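Local coordinates for Es1 family protein (Ehrlichia chaffeensis, PDB 3L3B), which is of unproven function but belongs to the DJ-1/PfpI family, has an amidotransferase-like domain and is probably linked to isoprenoid biosynthesis, at residues 174-179 with 184-189; 29-34 with 117-122; 52-57 with 230-235. One frame throughout, in Å; residues are numbered along the deposited sequence.

Interaction 1: residues 174-179 with 184-189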
loop_
_atom_site.group_PDB
_atom_site.type_symbol
_atom_site.label_atom_id
_atom_site.label_comp_id
_atom_site.label_asym_id
_atom_site.label_seq_id
_atom_site.Cartn_x
_atom_site.Cartn_y
_atom_site.Cartn_z
ATOM N N VAL B 174 -25.432 10.236 11.880
ATOM C CA VAL B 174 -24.556 10.861 10.892
ATOM C C VAL B 174 -24.798 10.295 9.508
ATOM O O VAL B 174 -25.302 9.193 9.349
ATOM C CB VAL B 174 -23.048 10.816 11.243
ATOM C CG1 VAL B 174 -22.762 11.207 12.703
ATOM C CG2 VAL B 174 -22.458 9.464 10.890
ATOM N N LYS B 175 -24.417 11.078 8.517
ATOM C CA LYS B 175 -24.707 10.786 7.132
ATOM C C LYS B 175 -23.419 10.364 6.457
ATOM O O LYS B 175 -22.454 11.101 6.499
ATOM C CB LYS B 175 -25.211 12.058 6.476
ATOM C CG LYS B 175 -25.548 11.960 5.037
ATOM C CD LYS B 175 -26.138 13.274 4.520
ATOM C CE LYS B 175 -25.124 14.417 4.613
ATOM N NZ LYS B 175 -25.176 15.354 3.457
ATOM N N VAL B 176 -23.451 9.204 5.820
ATOM C CA VAL B 176 -22.259 8.644 5.112
ATOM C C VAL B 176 -22.652 7.879 3.851
ATOM O O VAL B 176 -23.813 7.554 3.651
ATOM C CB VAL B 176 -21.468 7.666 6.012
ATOM C CG1 VAL B 176 -20.967 8.356 7.310
ATOM C CG2 VAL B 176 -22.292 6.404 6.374
ATOM N N THR B 177 -21.667 7.591 2.993
ATOM C CA THR B 177 -21.849 6.552 1.928
ATOM C C THR B 177 -20.989 5.300 2.192
ATOM O O THR B 177 -19.885 5.374 2.738
ATOM C CB THR B 177 -21.462 7.085 0.570
ATOM O OG1 THR B 177 -21.898 6.171 -0.458
ATOM C CG2 THR B 177 -19.933 7.219 0.487
ATOM N N ILE B 178 -21.535 4.136 1.842
ATOM C CA ILE B 178 -20.756 2.912 1.602
ATOM C C ILE B 178 -20.895 2.413 0.144
ATOM O O ILE B 178 -20.580 1.262 -0.159
ATOM C CB ILE B 178 -21.090 1.812 2.623
ATOM C CG1 ILE B 178 -22.561 1.389 2.547
ATOM C CG2 ILE B 178 -20.711 2.344 4.015
ATOM C CD1 ILE B 178 -22.903 0.184 3.352
ATOM N N GLY B 179 -21.298 3.319 -0.740
ATOM C CA GLY B 179 -21.506 3.012 -2.170
ATOM C C GLY B 179 -22.983 2.860 -2.419
ATOM O O GLY B 179 -23.663 3.825 -2.730
ATOM N N GLY B 184 -29.748 -1.883 3.876
ATOM C CA GLY B 184 -30.166 -0.905 4.911
ATOM C C GLY B 184 -29.283 -0.955 6.154
ATOM O O GLY B 184 -29.763 -0.713 7.264
ATOM N N LEU B 185 -27.998 -1.256 5.953
ATOM C CA LEU B 185 -27.034 -1.345 7.049
ATOM C C LEU B 185 -26.887 -0.015 7.824
ATOM O O LEU B 185 -26.920 -0.017 9.050
ATOM C CB LEU B 185 -25.676 -1.793 6.542
ATOM C CG LEU B 185 -24.545 -1.963 7.555
ATOM C CD1 LEU B 185 -24.969 -2.887 8.690
ATOM C CD2 LEU B 185 -23.264 -2.454 6.862
ATOM N N ILE B 186 -26.726 1.093 7.108
ATOM C CA ILE B 186 -26.426 2.367 7.761
ATOM C C ILE B 186 -27.678 2.771 8.567
ATOM O O ILE B 186 -27.575 3.150 9.723
ATOM C CB ILE B 186 -25.988 3.472 6.741
ATOM C CG1 ILE B 186 -24.651 3.121 6.046
ATOM C CG2 ILE B 186 -25.940 4.872 7.396
ATOM C CD1 ILE B 186 -23.448 2.808 6.960
ATOM N N ASP B 187 -28.851 2.636 7.965
ATOM C CA ASP B 187 -30.107 2.930 8.658
ATOM C C ASP B 187 -30.192 2.100 9.961
ATOM O O ASP B 187 -30.453 2.653 11.036
ATOM C CB ASP B 187 -31.326 2.714 7.736
ATOM C CG ASP B 187 -32.645 2.854 8.462
ATOM O OD1 ASP B 187 -33.191 1.807 8.880
ATOM O OD2 ASP B 187 -33.133 4.002 8.628
ATOM N N LYS B 188 -29.964 0.795 9.861
ATOM C CA LYS B 188 -29.965 -0.092 11.032
ATOM C C LYS B 188 -28.909 0.292 12.084
ATOM O O LYS B 188 -29.108 0.089 13.272
ATOM C CB LYS B 188 -29.729 -1.552 10.598
ATOM N N MET B 189 -27.794 0.851 11.649
ATOM C CA MET B 189 -26.717 1.206 12.574
ATOM C C MET B 189 -26.962 2.581 13.214
ATOM O O MET B 189 -26.193 3.010 14.061
ATOM C CB MET B 189 -25.366 1.219 11.845
ATOM C CG MET B 189 -24.733 -0.137 11.407
ATOM S SD MET B 189 -24.557 -1.355 12.715
ATOM C CE MET B 189 -26.203 -2.058 12.740
#

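Interaction 2: residues 29-34 with 117-122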
loop_
_atom_site.group_PDB
_atom_site.type_symbol
_atom_site.label_atom_id
_atom_site.label_comp_id
_atom_site.label_asym_id
_atom_site.label_seq_id
_atom_site.Cartn_x
_atom_site.Cartn_y
_atom_site.Cartn_z
ATOM N N ILE B 29 -5.903 5.660 11.593
ATOM C CA ILE B 29 -6.053 4.468 12.387
ATOM C C ILE B 29 -6.048 3.255 11.460
ATOM O O ILE B 29 -6.802 3.174 10.498
ATOM C CB ILE B 29 -7.313 4.483 13.262
ATOM C CG1 ILE B 29 -7.181 5.583 14.322
ATOM C CG2 ILE B 29 -7.484 3.130 13.919
ATOM C CD1 ILE B 29 -8.454 5.920 15.128
ATOM N N LEU B 30 -5.208 2.299 11.814
ATOM C CA LEU B 30 -5.026 1.098 11.060
ATOM C C LEU B 30 -5.403 -0.146 11.874
ATOM O O LEU B 30 -5.393 -0.156 13.136
ATOM C CB LEU B 30 -3.547 1.035 10.664
ATOM C CG LEU B 30 -2.962 2.159 9.812
ATOM C CD1 LEU B 30 -1.479 1.902 9.545
ATOM C CD2 LEU B 30 -3.718 2.209 8.474
ATOM N N ALA B 31 -5.764 -1.197 11.140
ATOM C CA ALA B 31 -6.272 -2.407 11.752
ATOM C C ALA B 31 -5.481 -3.644 11.368
ATOM O O ALA B 31 -5.968 -4.721 11.627
ATOM C CB ALA B 31 -7.754 -2.628 11.380
ATOM N N GLY B 32 -4.297 -3.488 10.748
ATOM C CA GLY B 32 -3.496 -4.605 10.301
ATOM C C GLY B 32 -3.008 -4.266 8.888
ATOM O O GLY B 32 -3.018 -3.127 8.474
ATOM N N CYS B 33 -2.540 -5.246 8.152
ATOM C CA CYS B 33 -1.982 -4.959 6.824
ATOM C C CYS B 33 -2.504 -5.954 5.813
ATOM O O CYS B 33 -1.844 -6.950 5.493
ATOM C CB CYS B 33 -0.473 -4.999 6.932
ATOM S SG CYS B 33 0.385 -4.658 5.412
ATOM N N GLY B 34 -3.686 -5.689 5.301
ATOM C CA GLY B 34 -4.360 -6.593 4.347
ATOM C C GLY B 34 -5.867 -6.468 4.356
ATOM O O GLY B 34 -6.475 -6.415 5.417
ATOM N N TYR B 117 -11.523 -5.251 5.871
ATOM C CA TYR B 117 -12.357 -6.149 6.637
ATOM C C TYR B 117 -11.909 -6.183 8.061
ATOM O O TYR B 117 -12.727 -6.383 8.969
ATOM C CB TYR B 117 -12.344 -7.554 6.015
ATOM C CG TYR B 117 -13.367 -8.519 6.578
ATOM C CD1 TYR B 117 -14.713 -8.435 6.208
ATOM C CD2 TYR B 117 -12.997 -9.501 7.506
ATOM C CE1 TYR B 117 -15.665 -9.320 6.733
ATOM C CE2 TYR B 117 -13.943 -10.392 8.037
ATOM C CZ TYR B 117 -15.273 -10.293 7.640
ATOM O OH TYR B 117 -16.215 -11.157 8.144
ATOM N N GLY B 118 -10.620 -5.957 8.281
ATOM C CA GLY B 118 -10.084 -5.882 9.648
ATOM C C GLY B 118 -10.615 -4.784 10.529
ATOM O O GLY B 118 -10.695 -4.938 11.747
ATOM N N VAL B 119 -10.969 -3.661 9.931
ATOM C CA VAL B 119 -11.560 -2.597 10.682
ATOM C C VAL B 119 -12.845 -3.107 11.284
ATOM O O VAL B 119 -13.040 -2.966 12.482
ATOM C CB VAL B 119 -11.832 -1.347 9.818
ATOM C CG1 VAL B 119 -12.533 -0.241 10.642
ATOM C CG2 VAL B 119 -10.521 -0.842 9.235
ATOM N N ALA B 120 -13.704 -3.717 10.475
ATOM C CA ALA B 120 -14.972 -4.242 10.982
ATOM C C ALA B 120 -14.761 -5.433 11.953
ATOM O O ALA B 120 -15.359 -5.492 13.025
ATOM C CB ALA B 120 -15.883 -4.616 9.811
ATOM N N LYS B 121 -13.863 -6.345 11.603
ATOM C CA LYS B 121 -13.660 -7.579 12.357
ATOM C C LYS B 121 -12.844 -7.339 13.611
ATOM O O LYS B 121 -13.115 -7.945 14.681
ATOM C CB LYS B 121 -12.933 -8.626 11.455
ATOM N N ASN B 122 -11.830 -6.489 13.512
ATOM C CA ASN B 122 -10.940 -6.246 14.651
ATOM C C ASN B 122 -11.403 -5.186 15.636
ATOM O O ASN B 122 -11.019 -5.223 16.789
ATOM C CB ASN B 122 -9.507 -5.944 14.205
ATOM C CG ASN B 122 -8.922 -7.048 13.386
ATOM O OD1 ASN B 122 -9.409 -8.175 13.421
ATOM N ND2 ASN B 122 -7.884 -6.729 12.600
#

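Interaction 3: residues 52-57 with 230-235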
loop_
_atom_site.group_PDB
_atom_site.type_symbol
_atom_site.label_atom_id
_atom_site.label_comp_id
_atom_site.label_asym_id
_atom_site.label_seq_id
_atom_site.Cartn_x
_atom_site.Cartn_y
_atom_site.Cartn_z
ATOM N N ASP B 52 -0.428 13.820 2.267
ATOM C CA ASP B 52 0.882 14.411 1.982
ATOM C C ASP B 52 0.821 15.429 0.809
ATOM O O ASP B 52 1.413 16.506 0.868
ATOM C CB ASP B 52 1.955 13.334 1.765
ATOM C CG ASP B 52 3.356 13.926 1.825
ATOM O OD1 ASP B 52 3.735 14.453 2.872
ATOM O OD2 ASP B 52 4.039 13.948 0.808
ATOM N N ARG B 53 -0.013 15.149 -0.189
ATOM C CA ARG B 53 -0.179 16.062 -1.308
ATOM C C ARG B 53 -0.693 17.419 -0.839
ATOM O O ARG B 53 -0.418 18.428 -1.467
ATOM C CB ARG B 53 -1.114 15.470 -2.366
ATOM C CG ARG B 53 -1.218 16.282 -3.666
ATOM C CD ARG B 53 -2.097 15.612 -4.766
ATOM N NE ARG B 53 -3.531 15.684 -4.430
ATOM C CZ ARG B 53 -4.266 16.798 -4.436
ATOM N NH1 ARG B 53 -3.739 17.975 -4.793
ATOM N NH2 ARG B 53 -5.554 16.748 -4.079
ATOM N N HIS B 54 -1.444 17.411 0.272
ATOM C CA HIS B 54 -2.037 18.592 0.892
ATOM C C HIS B 54 -1.181 19.169 2.009
ATOM O O HIS B 54 -1.670 20.027 2.772
ATOM C CB HIS B 54 -3.387 18.199 1.494
ATOM C CG HIS B 54 -4.507 18.262 0.525
ATOM N ND1 HIS B 54 -5.145 17.142 0.048
ATOM C CD2 HIS B 54 -5.086 19.318 -0.084
ATOM C CE1 HIS B 54 -6.093 17.508 -0.794
ATOM N NE2 HIS B 54 -6.072 18.822 -0.898
ATOM N N ASN B 55 0.087 18.735 2.102
ATOM C CA ASN B 55 1.008 19.160 3.197
ATOM C C ASN B 55 0.416 18.947 4.581
ATOM O O ASN B 55 0.590 19.779 5.468
ATOM C CB ASN B 55 1.397 20.633 3.054
ATOM C CG ASN B 55 2.070 20.903 1.762
ATOM O OD1 ASN B 55 2.676 20.009 1.187
ATOM N ND2 ASN B 55 1.934 22.099 1.261
ATOM N N VAL B 56 -0.332 17.852 4.735
ATOM C CA VAL B 56 -0.879 17.451 6.029
ATOM C C VAL B 56 0.004 16.340 6.544
ATOM O O VAL B 56 0.096 15.247 5.938
ATOM C CB VAL B 56 -2.332 16.955 5.940
ATOM C CG1 VAL B 56 -2.820 16.540 7.332
ATOM C CG2 VAL B 56 -3.229 18.010 5.313
ATOM N N ASN B 57 0.702 16.619 7.638
ATOM C CA ASN B 57 1.577 15.606 8.227
ATOM C C ASN B 57 0.678 14.572 8.901
ATOM O O ASN B 57 -0.475 14.884 9.295
ATOM C CB ASN B 57 2.539 16.280 9.231
ATOM C CG ASN B 57 3.722 17.044 8.527
ATOM O OD1 ASN B 57 3.903 16.969 7.308
ATOM N ND2 ASN B 57 4.510 17.773 9.310
ATOM N N ASP B 230 -11.119 13.035 -3.329
ATOM C CA ASP B 230 -12.206 13.969 -3.052
ATOM C C ASP B 230 -12.524 14.089 -1.552
ATOM O O ASP B 230 -12.845 15.167 -1.058
ATOM C CB ASP B 230 -13.462 13.539 -3.769
ATOM C CG ASP B 230 -14.515 14.650 -3.771
ATOM O OD1 ASP B 230 -15.576 14.485 -3.121
ATOM O OD2 ASP B 230 -14.230 15.708 -4.364
ATOM N N MET B 231 -12.432 12.967 -0.842
ATOM C CA MET B 231 -12.696 12.960 0.566
ATOM C C MET B 231 -11.687 13.824 1.334
ATOM O O MET B 231 -12.074 14.692 2.098
ATOM C CB MET B 231 -12.677 11.523 1.083
ATOM C CG MET B 231 -13.181 11.474 2.471
ATOM S SD MET B 231 -13.047 9.896 3.232
ATOM C CE MET B 231 -11.313 9.858 3.629
ATOM N N ILE B 232 -10.400 13.611 1.092
ATOM C CA ILE B 232 -9.334 14.304 1.807
ATOM C C ILE B 232 -9.354 15.786 1.449
ATOM O O ILE B 232 -9.276 16.633 2.358
ATOM C CB ILE B 232 -7.927 13.721 1.479
ATOM C CG1 ILE B 232 -7.782 12.234 1.897
ATOM C CG2 ILE B 232 -6.848 14.624 2.075
ATOM C CD1 ILE B 232 -8.049 11.854 3.368
ATOM N N SER B 233 -9.496 16.108 0.153
ATOM C CA SER B 233 -9.757 17.491 -0.265
ATOM C C SER B 233 -10.860 18.135 0.565
ATOM O O SER B 233 -10.676 19.215 1.101
ATOM C CB SER B 233 -10.158 17.589 -1.752
ATOM O OG SER B 233 -9.122 17.099 -2.588
ATOM N N SER B 234 -12.009 17.472 0.652
ATOM C CA SER B 234 -13.167 18.036 1.336
ATOM C C SER B 234 -12.871 18.266 2.802
ATOM O O SER B 234 -13.307 19.246 3.384
ATOM C CB SER B 234 -14.371 17.106 1.206
ATOM O OG SER B 234 -14.704 16.934 -0.159
ATOM N N MET B 235 -12.152 17.346 3.418
ATOM C CA MET B 235 -11.752 17.523 4.813
ATOM C C MET B 235 -10.824 18.734 4.965
ATOM O O MET B 235 -11.004 19.574 5.842
ATOM C CB MET B 235 -11.056 16.259 5.358
ATOM C CG MET B 235 -11.969 15.062 5.476
ATOM S SD MET B 235 -11.035 13.585 5.938
ATOM C CE MET B 235 -10.973 14.014 7.726
#

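Interaction 1: residues 174-179 with 184-189
Ile186, in the first turn of the short helix 185-189, reaches across to Val176 and Ile178 on strand 175-176 and the turn that follows it, and its side chain takes the largest share of the contact. From CB the chain divides. The CG2 branch lies against Val176, with 4.1 Å between Ile186 CG2 and Val176 CG2. CG1 takes the other branch, pointing opposite to the carbonyl carbon (chi1 -65°), and passes the same valine methyl at a similar distance. The second torsion then bends the chain (chi2 -54°), and CD1 ends near two methyls, Val176 CG2 at 3.8 Å from Ile186 CD1 and Ile178 CG2 at 4.0 Å from the same atom. Ile178 and Ile186 thus meet tip to tip, whereas Val176 slants across the isoleucine. Branched aliphatic side chains suit this place because each offers two arms: Ile178 spends CG2 on Ile186 and sends CD1 toward Leu185, whose CD2 is 4.4 Å from Ile178 CD1, a looser touch at the partly exposed end.

No hydrogen bond joins the segments; the polar groups turn to partners of their own segment or of neighbouring strands and loops. The hydroxyl of Thr177 accepts from Gly179 N in an ST turn, with 2.9 Å between Thr177 OG1 and Gly179 N, and it is also bonded to Val194 O. Gly179 suits the end of this turn, since a side chain at its backbone angles would jam against the preceding carbonyl. Asp181 receives the first helical N-H groups, those of Leu185 and Ile186, through its carboxylate.

The contact belongs to a small beta-alpha-beta unit in which helix 185-189 connects the parallel strands 175-176 and 192-193. His193 of the second strand touches Ile178 and Ile186, helix 160-168 packs on Val176 and Ile186, and strand 209-212 of the main sheet borders Val176.

Interaction 2: residues 29-34 with 117-122
Ala31 presses its methyl against the backbone of helix 117-123, at the peptide between Gly118 and Val119: Ala31 CB is 3.7 Å from Gly118 C and equally near Val119 N. The CG2 methyl of Val119 closes in from the side, 3.9 Å from Ala31 CB. A small residue suits the loop here, because Ala31 CA is 5.4 Å from Val119 CA. Gly118 matches it on the helix, where a CB would point into the loop and be crowded by the amide of Asn122.

That amide supplies the polar link. Asn122 ND2 donates to Ala31 O at 2.9 Å, with the acceptor lying in the plane of the amide, although the bond is bent, with an N-H...O angle of 137°. With CG lying opposite its carbonyl carbon (chi1 -58°), Asn122 turns its amide back toward the loop.

Segment 29-34 leaves the C-terminal end of strand 24-29, an inner strand of the main sheet, and helix 117-123 follows the neighbouring parallel strand 110-113. The contact thus joins the loop after one strand to the helix after its neighbour, a topology consistent with the alpha/beta fold of the DJ-1/PfpI family.

Further out, Asn122 ND2 also donates to Asp37 O and its OD1 accepts from Lys68 N, which holds both ends of the amide. Ser39 OG bonds the N-H of Ala31, while Phe123 packs on the Ala31 methyl. Beyond Gly32, Cys33 packs on Cys33 of the second subunit, whose Arg91 bonds Cys33 O.

Interaction 3: residues 52-57 with 230-235
A Schellman motif ends helix 41-53, and just at this turn His54 and Arg53 meet helix 221-238. The nearest approach is made by the imidazole: His54 CE1 lies 3.5 Å from Ser233 OG, which sits at the ring edge and close to its plane. CE1 also comes within 3.7 Å of Ser233 CA, so the ring leans on the helix backbone as well as on the hydroxyl. On its ND1 side the ring meets the CG2 branch of Ile232 obliquely, with 3.7 Å between His54 ND1 and Ile232 CG2. Ile232 directs that methyl at the histidine because CG2 is placed opposite its own backbone N, while CG1 and its terminal methyl lead away from the contact. A small serine beside a branched isoleucine suits the helix surface, one allowing the ring close and the other filling its flank.

The turn itself is closed by the hydrogen bonds Val56 N to Leu51 O and Asn55 N to Asp52 O, the latter 2.9 Å between Asn55 N and Asp52 O. Asn55, at the C-prime position, takes a positive phi (53°), after which the chain enters strand 56-62 of the central sheet. The contact therefore joins a helix-to-strand turn of this alpha/beta fold to the long C-terminal helix.

None of the polar ends is hydrogen-bonded across the contact. His54 ND1 is bonded to Glu50 O, and Ser233 OG to Gln229 O within its own helix. Arg53 places its guanidinium edge toward the serine, NH2 lying 3.9 Å from Ser233 OG, but NE makes its salt bridge with Glu50. On the helix 41-53 side, Arg53 packs on Tyr222 of the second subunit, and Asp52 OD2 accepts from the backbone N of that same tyrosine.

How the interactions relate
The three contacts are separate, their nearest atoms about 8 to 11 Å apart and their centres 19 to 24 Å apart. Interactions 2 and 3 lie on opposite sides of the chain's centre and their segments alternate along the sequence; strand 24-29 precedes the loop of interaction 2, and helix 41-53 then leads into interaction 3. Interaction 1 opens after interaction 2 has closed and falls wholly between the two segments of interaction 3. Whereas interaction 1 joins parts of a small beta-alpha-beta unit, the other two join parts far apart in sequence, one beyond the C-terminal ends of adjacent strands and one between a helix-ending turn and helix 221-238. Segments 29-34 and 52-57 also meet the second subunit, through Cys33 and through Asp52 and Arg53.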